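Long-range contacts in serpin (Taeniopygia guttata, PDB 5HGC), which probably inhibits serine-type endopeptidases and binds the steroid cortisol: residues F175-F183 / L227-A235; F193-V203 / I370-I378. All coordinates share one frame; numbering follows the deposited sequence.

Followed from the N terminus, the first segment to take part is 175-183, at the exit of strand 167-176 of the serpin's large sheet A, which opens contact 1. Before that contact closes, the chain passes through the sheet C hairpin, 193-203, where contact 2 opens. Contact 1 is completed 44 residues on by the hairpin turn 227-235 of sheet B, and contact 2 much later, with 166 residues between its segments, by the C-terminal tail 370-378 leaving strand 366-373. The two loops therefore cross instead of nesting. Their centres lie 23 Å apart and their nearest atoms about 9 Å apart, without touching; contact 1 ties sheet A to sheet B, contact 2 the C terminus to sheet C.

Contact 1 (F175-F183 / L227-A235); sequences FKGSWEKPF and LHYNGSATA. Unlike the reference sequence in segment 175-183: Ser-178 (reference Asn).
In the breach of the serpin fold, where the chain leaves strand 167-176 of sheet A beside a hairpin of sheet B, Phe-175, Trp-179 and Tyr-229 form an aromatic cluster. Tyr-229 is the middle layer. The six-membered ring of Trp-179 makes an offset stack on one of its faces, centroids 4.3 Å apart and planes 7° from parallel, while Phe-175 brings the edge at CE2 against the other face, a T-shaped pair with planes at 86°. The far face of the indole carries Phe-183 CE1, 3.6 Å above its plane, and Leu-227 CD1, while Leu-227 CB touches Trp-179 CZ3 at the rim; Met-357 of strand 355-361 touches both stacked rings. Trp-179 CG stands anti to its carbonyl carbon (chi1 -72°), which swings the indole back toward the hairpin although CB points away from it. Gly-177 CA comes to 3.3 Å from Tyr-229 CE1, leaving no room for a side chain there. Backbone bonds fix the alignment: Asn-230 N to Ser-178 O, 2.7 Å, and Glu-180 N to His-228 O, 2.9 Å. One water bridges the start of the loop, 2.7 Å from Gly-177 N and 2.8 Å from Tyr-229 OH.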
loop_
_atom_site.group_PDB
_atom_site.type_symbol
_atom_site.label_atom_id
_atom_site.label_comp_id
_atom_site.label_asym_id
_atom_site.label_seq_id
_atom_site.Cartn_x
_atom_site.Cartn_y
_atom_site.Cartn_z
ATOM N N PHE A 175 -6.706 -2.901 -6.170
ATOM C CA PHE A 175 -5.958 -2.950 -7.402
ATOM C C PHE A 175 -6.001 -4.356 -7.975
ATOM O O PHE A 175 -6.008 -5.361 -7.238
ATOM C CB PHE A 175 -4.509 -2.455 -7.156
ATOM C CG PHE A 175 -3.622 -2.420 -8.399
ATOM C CD1 PHE A 175 -3.786 -1.418 -9.391
ATOM C CD2 PHE A 175 -2.627 -3.389 -8.595
ATOM C CE1 PHE A 175 -2.971 -1.387 -10.540
ATOM C CE2 PHE A 175 -1.816 -3.357 -9.745
ATOM C CZ PHE A 175 -1.985 -2.355 -10.726
ATOM N N LYS A 176 -6.046 -4.421 -9.297
ATOM C CA LYS A 176 -5.747 -5.639 -10.069
ATOM C C LYS A 176 -4.957 -5.202 -11.286
ATOM O O LYS A 176 -5.386 -4.334 -12.101
ATOM C CB LYS A 176 -7.015 -6.372 -10.477
ATOM C CG LYS A 176 -6.801 -7.538 -11.434
ATOM C CD LYS A 176 -7.958 -8.536 -11.335
ATOM C CE LYS A 176 -7.747 -9.687 -12.283
ATOM N NZ LYS A 176 -8.965 -10.461 -12.611
ATOM N N GLY A 177 -3.766 -5.749 -11.417
ATOM C CA GLY A 177 -2.975 -5.301 -12.524
ATOM C C GLY A 177 -3.254 -6.153 -13.740
ATOM O O GLY A 177 -3.640 -7.327 -13.624
ATOM N N SER A 178 -3.028 -5.581 -14.909
ATOM C CA SER A 178 -2.866 -6.425 -16.070
ATOM C C SER A 178 -1.361 -6.737 -16.347
ATOM O O SER A 178 -0.527 -5.810 -16.471
ATOM C CB SER A 178 -3.528 -5.767 -17.272
ATOM O OG SER A 178 -3.541 -6.668 -18.346
ATOM N N TRP A 179 -1.036 -8.026 -16.457
ATOM C CA TRP A 179 0.346 -8.460 -16.652
ATOM C C TRP A 179 0.923 -8.086 -18.015
ATOM O O TRP A 179 0.289 -8.377 -19.033
ATOM C CB TRP A 179 0.458 -9.979 -16.482
ATOM C CG TRP A 179 0.326 -10.433 -15.082
ATOM C CD1 TRP A 179 -0.547 -11.400 -14.617
ATOM C CD2 TRP A 179 1.090 -9.982 -13.941
ATOM N NE1 TRP A 179 -0.384 -11.531 -13.249
ATOM C CE2 TRP A 179 0.615 -10.688 -12.815
ATOM C CE3 TRP A 179 2.098 -9.020 -13.755
ATOM C CZ2 TRP A 179 1.140 -10.487 -11.506
ATOM C CZ3 TRP A 179 2.631 -8.828 -12.437
ATOM C CH2 TRP A 179 2.137 -9.549 -11.340
ATOM N N GLU A 180 2.125 -7.498 -18.058
ATOM C CA GLU A 180 2.768 -7.266 -19.377
ATOM C C GLU A 180 2.974 -8.592 -20.138
ATOM O O GLU A 180 2.710 -8.640 -21.327
ATOM C CB GLU A 180 4.066 -6.493 -19.255
ATOM C CG GLU A 180 4.689 -6.092 -20.581
ATOM C CD GLU A 180 6.116 -5.593 -20.418
ATOM O OE1 GLU A 180 7.064 -6.440 -20.304
ATOM O OE2 GLU A 180 6.273 -4.345 -20.386
ATOM N N LYS A 181 3.394 -9.639 -19.409
ATOM C CA LYS A 181 3.581 -10.994 -19.878
ATOM C C LYS A 181 2.561 -11.870 -19.173
ATOM O O LYS A 181 2.733 -12.262 -18.014
ATOM C CB LYS A 181 5.005 -11.443 -19.578
ATOM C CG LYS A 181 6.043 -10.904 -20.566
ATOM C CD LYS A 181 7.408 -10.788 -19.894
ATOM C CE LYS A 181 8.566 -10.938 -20.862
ATOM N NZ LYS A 181 8.655 -12.360 -21.347
ATOM N N PRO A 182 1.449 -12.163 -19.836
ATOM C CA PRO A 182 0.407 -13.010 -19.187
ATOM C C PRO A 182 0.863 -14.435 -18.903
ATOM O O PRO A 182 1.695 -14.975 -19.642
ATOM C CB PRO A 182 -0.692 -13.076 -20.223
ATOM C CG PRO A 182 -0.039 -12.670 -21.506
ATOM C CD PRO A 182 1.036 -11.675 -21.152
ATOM N N PHE A 183 0.345 -15.021 -17.824
ATOM C CA PHE A 183 0.485 -16.452 -17.557
ATOM C C PHE A 183 -0.521 -17.163 -18.479
ATOM O O PHE A 183 -1.562 -16.584 -18.789
ATOM C CB PHE A 183 0.216 -16.748 -16.085
ATOM C CG PHE A 183 1.199 -16.098 -15.131
ATOM C CD1 PHE A 183 1.104 -14.729 -14.802
ATOM C CD2 PHE A 183 2.216 -16.870 -14.528
ATOM C CE1 PHE A 183 1.997 -14.150 -13.907
ATOM C CE2 PHE A 183 3.115 -16.292 -13.629
ATOM C CZ PHE A 183 3.008 -14.933 -13.314
ATOM N N LEU A 227 8.159 -8.553 -12.313
ATOM C CA LEU A 227 7.209 -8.704 -13.412
ATOM C C LEU A 227 6.579 -7.364 -13.638
ATOM O O LEU A 227 6.159 -6.734 -12.663
ATOM C CB LEU A 227 6.109 -9.725 -13.055
ATOM C CG LEU A 227 6.527 -11.196 -12.892
ATOM C CD1 LEU A 227 5.316 -12.126 -12.838
ATOM C CD2 LEU A 227 7.452 -11.557 -14.054
ATOM N N HIS A 228 6.529 -6.902 -14.886
ATOM C CA HIS A 228 5.856 -5.639 -15.158
ATOM C C HIS A 228 4.385 -5.852 -15.333
ATOM O O HIS A 228 3.922 -6.865 -15.902
ATOM C CB HIS A 228 6.392 -4.947 -16.404
ATOM C CG HIS A 228 7.789 -4.456 -16.246
ATOM N ND1 HIS A 228 8.191 -3.694 -15.163
ATOM C CD2 HIS A 228 8.876 -4.609 -17.025
ATOM C CE1 HIS A 228 9.475 -3.410 -15.281
ATOM N NE2 HIS A 228 9.910 -3.948 -16.405
ATOM N N TYR A 229 3.652 -4.865 -14.848
ATOM C CA TYR A 229 2.284 -4.646 -15.313
ATOM C C TYR A 229 2.260 -3.804 -16.611
ATOM O O TYR A 229 3.192 -2.991 -16.890
ATOM C CB TYR A 229 1.497 -3.961 -14.223
ATOM C CG TYR A 229 1.146 -4.831 -13.018
ATOM C CD1 TYR A 229 0.275 -5.927 -13.141
ATOM C CD2 TYR A 229 1.680 -4.543 -11.743
ATOM C CE1 TYR A 229 -0.073 -6.693 -12.027
ATOM C CE2 TYR A 229 1.368 -5.309 -10.629
ATOM C CZ TYR A 229 0.467 -6.354 -10.770
ATOM O OH TYR A 229 0.127 -7.090 -9.664
ATOM N N ASN A 230 1.203 -3.989 -17.397
ATOM C CA ASN A 230 0.848 -3.005 -18.438
ATOM C C ASN A 230 0.679 -1.680 -17.766
ATOM O O ASN A 230 0.090 -1.606 -16.678
ATOM C CB ASN A 230 -0.457 -3.374 -19.131
ATOM C CG ASN A 230 -0.270 -4.494 -20.113
ATOM O OD1 ASN A 230 -1.160 -5.343 -20.277
ATOM N ND2 ASN A 230 0.915 -4.536 -20.772
ATOM N N GLY A 231 1.183 -0.640 -18.389
ATOM C CA GLY A 231 1.140 0.654 -17.750
ATOM C C GLY A 231 2.479 0.856 -17.101
ATOM O O GLY A 231 3.496 0.473 -17.638
ATOM N N SER A 232 2.508 1.471 -15.948
ATOM C CA SER A 232 3.790 1.789 -15.340
ATOM C C SER A 232 4.048 1.047 -14.005
ATOM O O SER A 232 5.147 1.189 -13.467
ATOM C CB SER A 232 3.910 3.296 -15.138
ATOM O OG SER A 232 2.760 3.751 -14.429
ATOM N N ALA A 233 3.061 0.317 -13.473
ATOM C CA ALA A 233 3.234 -0.446 -12.217
ATOM C C ALA A 233 4.144 -1.621 -12.468
ATOM O O ALA A 233 4.189 -2.122 -13.558
ATOM C CB ALA A 233 1.906 -0.947 -11.618
ATOM N N THR A 234 4.858 -2.053 -11.447
ATOM C CA THR A 234 5.712 -3.222 -11.530
ATOM C C THR A 234 5.649 -4.002 -10.211
ATOM O O THR A 234 5.436 -3.408 -9.154
ATOM C CB THR A 234 7.161 -2.761 -11.877
ATOM O OG1 THR A 234 7.944 -3.891 -12.276
ATOM C CG2 THR A 234 7.834 -1.983 -10.707
ATOM N N ALA A 235 5.799 -5.324 -10.269
ATOM C CA ALA A 235 5.772 -6.148 -9.044
ATOM C C ALA A 235 7.105 -6.858 -8.774
ATOM O O ALA A 235 7.607 -7.550 -9.657
ATOM C CB ALA A 235 4.631 -7.125 -9.118
HETATM O O HOH W 1 -2.519 -7.808 -10.108
HETATM O O HOH W 2 -2.079 -2.820 -15.517
HETATM O O HOH W 3 5.029 -2.291 -18.917
HETATM O O HOH W 4 4.694 -9.384 -16.813
#

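Contact 2 (F193-V203 / I370-I378); sequences FFVDAETTVKV and IGKIVNPTI
Pro-376, in the C-terminal tail beyond strand 366-373, is pressed into the sheet C hairpin of the serpin fold by Phe-193 and Val-203. Its CD sits over the middle of the Phe-193 ring, 3.6 Å from the centroid and 10° off the normal, a CH-pi contact; Val-203 CG2 reaches its CG at 3.6 Å. Phe-193 CG is anti to the backbone N (chi1 -171°), which carries the ring out under the proline and brings CE1 to 3.3 Å from Val-374 O. With an alanine here instead of Phe-193, Pro-376 CD would probably lose its aromatic face and a gap would open between strand and tail. Val-195 packs alongside, its CG1 3.4 Å from Val-374 O. Thr-377 covers the other end, antiparallel alongside Val-201, with OG1 3.7 Å from Val-201 CG2 and CG2 3.3 Å from Lys-202 O. Asn-375 OD1 takes the Thr-377 backbone N at 2.9 Å, which makes an Asx turn, and the Thr-377 hydroxyl on a lone pair, OG1 to OD1 2.6 Å. These two bonds hold the Asn-375 amide with a face toward Val-195 CG2 and OD1 near Val-201 CG2. At the entry to the turn, Asn-34 OD1 accepts from the backbone N of both Val-374 and Asn-375, and Phe-276 of strand 265-283 also touches Pro-376. With Asn-375 OD1 bonded within the tail and Asn-34 serving two of its backbone N-H groups, the join to the hairpin rests on shape and van der Waals contact, Phe-193, Val-195, Val-201 and Val-203 giving an apolar seat to a turn held by its own Asx bond.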
loop_
_atom_site.group_PDB
_atom_site.type_symbol
_atom_site.label_atom_id
_atom_site.label_comp_id
_atom_site.label_asym_id
_atom_site.label_seq_id
_atom_site.Cartn_x
_atom_site.Cartn_y
_atom_site.Cartn_z
ATOM N N PHE A 193 1.273 -25.324 -1.390
ATOM C CA PHE A 193 1.926 -24.152 -0.846
ATOM C C PHE A 193 2.227 -24.466 0.599
ATOM O O PHE A 193 1.333 -24.884 1.354
ATOM C CB PHE A 193 1.012 -22.894 -0.975
ATOM C CG PHE A 193 1.709 -21.617 -0.618
ATOM C CD1 PHE A 193 1.919 -21.262 0.723
ATOM C CD2 PHE A 193 2.197 -20.772 -1.622
ATOM C CE1 PHE A 193 2.621 -20.116 1.072
ATOM C CE2 PHE A 193 2.909 -19.619 -1.275
ATOM C CZ PHE A 193 3.108 -19.285 0.073
ATOM N N PHE A 194 3.467 -24.212 1.005
ATOM C CA PHE A 194 3.952 -24.610 2.324
ATOM C C PHE A 194 4.004 -23.413 3.238
ATOM O O PHE A 194 4.957 -22.659 3.224
ATOM C CB PHE A 194 5.279 -25.446 2.245
ATOM C CG PHE A 194 5.203 -26.560 1.202
ATOM C CD1 PHE A 194 4.507 -27.763 1.480
ATOM C CD2 PHE A 194 5.713 -26.363 -0.115
ATOM C CE1 PHE A 194 4.353 -28.754 0.492
ATOM C CE2 PHE A 194 5.561 -27.353 -1.093
ATOM C CZ PHE A 194 4.884 -28.551 -0.785
ATOM N N VAL A 195 2.941 -23.266 4.028
ATOM C CA VAL A 195 2.810 -22.212 5.018
ATOM C C VAL A 195 3.788 -22.292 6.209
ATOM O O VAL A 195 4.436 -21.265 6.504
ATOM C CB VAL A 195 1.348 -22.106 5.510
ATOM C CG1 VAL A 195 1.165 -20.913 6.436
ATOM C CG2 VAL A 195 0.367 -22.001 4.342
ATOM N N ASP A 196 3.946 -23.476 6.852
ATOM C CA ASP A 196 4.456 -23.604 8.291
ATOM C C ASP A 196 5.770 -24.349 8.737
ATOM O O ASP A 196 6.547 -23.804 9.540
ATOM C CB ASP A 196 3.319 -24.103 9.200
ATOM C CG ASP A 196 2.793 -23.048 10.105
ATOM O OD1 ASP A 196 3.556 -22.140 10.491
ATOM O OD2 ASP A 196 1.608 -23.129 10.456
ATOM N N ALA A 197 5.970 -25.609 8.362
ATOM C CA ALA A 197 4.929 -26.437 7.831
ATOM C C ALA A 197 4.590 -27.500 8.883
ATOM O O ALA A 197 4.992 -28.654 8.796
ATOM C CB ALA A 197 5.274 -27.011 6.445
ATOM N N GLU A 198 3.895 -27.044 9.920
ATOM C CA GLU A 198 2.750 -27.789 10.426
ATOM C C GLU A 198 1.510 -27.584 9.462
ATOM O O GLU A 198 0.502 -28.294 9.580
ATOM C CB GLU A 198 2.457 -27.436 11.899
ATOM N N THR A 199 1.607 -26.653 8.487
ATOM C CA THR A 199 0.494 -26.345 7.529
ATOM C C THR A 199 0.859 -26.238 6.048
ATOM O O THR A 199 1.869 -25.645 5.687
ATOM C CB THR A 199 -0.252 -25.039 7.880
ATOM O OG1 THR A 199 0.199 -24.559 9.146
ATOM C CG2 THR A 199 -1.801 -25.249 7.873
ATOM N N THR A 200 -0.034 -26.769 5.217
ATOM C CA THR A 200 0.159 -26.958 3.785
ATOM C C THR A 200 -1.173 -26.788 3.098
ATOM O O THR A 200 -2.139 -27.426 3.487
ATOM C CB THR A 200 0.715 -28.380 3.479
ATOM O OG1 THR A 200 2.069 -28.445 3.957
ATOM C CG2 THR A 200 0.631 -28.753 1.931
ATOM N N VAL A 201 -1.234 -25.941 2.079
ATOM C CA VAL A 201 -2.537 -25.648 1.459
ATOM C C VAL A 201 -2.475 -25.853 -0.052
ATOM O O VAL A 201 -1.397 -25.871 -0.627
ATOM C CB VAL A 201 -3.064 -24.212 1.792
ATOM C CG1 VAL A 201 -3.218 -23.978 3.308
ATOM C CG2 VAL A 201 -2.161 -23.153 1.181
ATOM N N LYS A 202 -3.623 -26.021 -0.684
ATOM C CA LYS A 202 -3.619 -26.052 -2.110
ATOM C C LYS A 202 -4.037 -24.695 -2.674
ATOM O O LYS A 202 -4.939 -24.059 -2.152
ATOM C CB LYS A 202 -4.322 -27.300 -2.667
ATOM C CG LYS A 202 -3.311 -28.473 -2.726
ATOM C CD LYS A 202 -3.911 -29.829 -3.074
ATOM C CE LYS A 202 -4.324 -30.578 -1.809
ATOM N NZ LYS A 202 -5.662 -31.219 -1.981
ATOM N N VAL A 203 -3.324 -24.244 -3.700
ATOM C CA VAL A 203 -3.448 -22.909 -4.251
ATOM C C VAL A 203 -3.408 -23.077 -5.769
ATOM O O VAL A 203 -2.691 -23.941 -6.256
ATOM C CB VAL A 203 -2.280 -22.015 -3.732
ATOM C CG1 VAL A 203 -0.964 -22.380 -4.401
ATOM C CG2 VAL A 203 -2.564 -20.548 -3.973
ATOM N N ILE A 370 2.563 -3.269 -0.191
ATOM C CA ILE A 370 3.514 -4.144 0.466
ATOM C C ILE A 370 2.742 -5.355 1.010
ATOM O O ILE A 370 1.821 -5.221 1.851
ATOM C CB ILE A 370 4.330 -3.396 1.533
ATOM C CG1 ILE A 370 5.247 -2.363 0.862
ATOM C CG2 ILE A 370 5.162 -4.375 2.368
ATOM C CD1 ILE A 370 6.066 -1.509 1.814
ATOM N N GLY A 371 3.091 -6.544 0.507
ATOM C CA GLY A 371 2.401 -7.761 0.874
ATOM C C GLY A 371 3.434 -8.697 1.450
ATOM O O GLY A 371 4.560 -8.786 0.957
ATOM N N LYS A 372 3.068 -9.381 2.518
ATOM C CA LYS A 372 3.820 -10.495 3.002
ATOM C C LYS A 372 2.754 -11.554 2.951
ATOM O O LYS A 372 1.758 -11.452 3.664
ATOM C CB LYS A 372 4.317 -10.229 4.441
ATOM C CG LYS A 372 4.892 -11.477 5.035
ATOM C CD LYS A 372 5.325 -11.290 6.437
ATOM C CE LYS A 372 5.607 -12.668 7.043
ATOM N NZ LYS A 372 6.186 -12.477 8.405
ATOM N N ILE A 373 2.910 -12.514 2.047
ATOM C CA ILE A 373 1.922 -13.561 1.832
ATOM C C ILE A 373 2.479 -14.812 2.489
ATOM O O ILE A 373 3.410 -15.409 1.959
ATOM C CB ILE A 373 1.655 -13.821 0.327
ATOM C CG1 ILE A 373 1.055 -12.577 -0.387
ATOM C CG2 ILE A 373 0.609 -14.919 0.151
ATOM C CD1 ILE A 373 1.804 -11.269 -0.320
ATOM N N VAL A 374 1.967 -15.165 3.667
ATOM C CA VAL A 374 2.301 -16.445 4.292
ATOM C C VAL A 374 1.263 -17.511 3.898
ATOM O O VAL A 374 1.563 -18.692 3.865
ATOM C CB VAL A 374 2.577 -16.342 5.835
ATOM C CG1 VAL A 374 3.015 -14.938 6.230
ATOM C CG2 VAL A 374 1.382 -16.699 6.679
ATOM N N ASN A 375 0.047 -17.104 3.564
ATOM C CA ASN A 375 -0.959 -18.078 3.186
ATOM C C ASN A 375 -1.921 -17.486 2.158
ATOM O O ASN A 375 -2.831 -16.773 2.504
ATOM C CB ASN A 375 -1.651 -18.597 4.442
ATOM C CG ASN A 375 -2.688 -19.680 4.177
ATOM O OD1 ASN A 375 -3.203 -19.907 3.051
ATOM N ND2 ASN A 375 -3.045 -20.332 5.254
ATOM N N PRO A 376 -1.726 -17.819 0.871
ATOM C CA PRO A 376 -2.541 -17.211 -0.153
ATOM C C PRO A 376 -3.987 -17.757 -0.216
ATOM O O PRO A 376 -4.740 -17.370 -1.120
ATOM C CB PRO A 376 -1.760 -17.543 -1.438
ATOM C CG PRO A 376 -1.077 -18.843 -1.165
ATOM C CD PRO A 376 -0.784 -18.823 0.307
ATOM N N THR A 377 -4.386 -18.624 0.712
ATOM C CA THR A 377 -5.789 -19.122 0.704
ATOM C C THR A 377 -6.711 -18.495 1.762
ATOM O O THR A 377 -7.933 -18.692 1.692
ATOM C CB THR A 377 -5.895 -20.645 0.776
ATOM O OG1 THR A 377 -5.201 -21.104 1.941
ATOM C CG2 THR A 377 -5.324 -21.244 -0.473
ATOM N N ILE A 378 -6.088 -17.810 2.736
ATOM C CA ILE A 378 -6.693 -16.835 3.633
ATOM C C ILE A 378 -6.757 -15.526 2.846
ATOM O O ILE A 378 -7.773 -15.218 2.237
ATOM C CB ILE A 378 -5.789 -16.628 4.868
ATOM C CG1 ILE A 378 -5.824 -17.857 5.778
ATOM C CG2 ILE A 378 -6.140 -15.359 5.656
ATOM C CD1 ILE A 378 -4.840 -17.792 6.943
#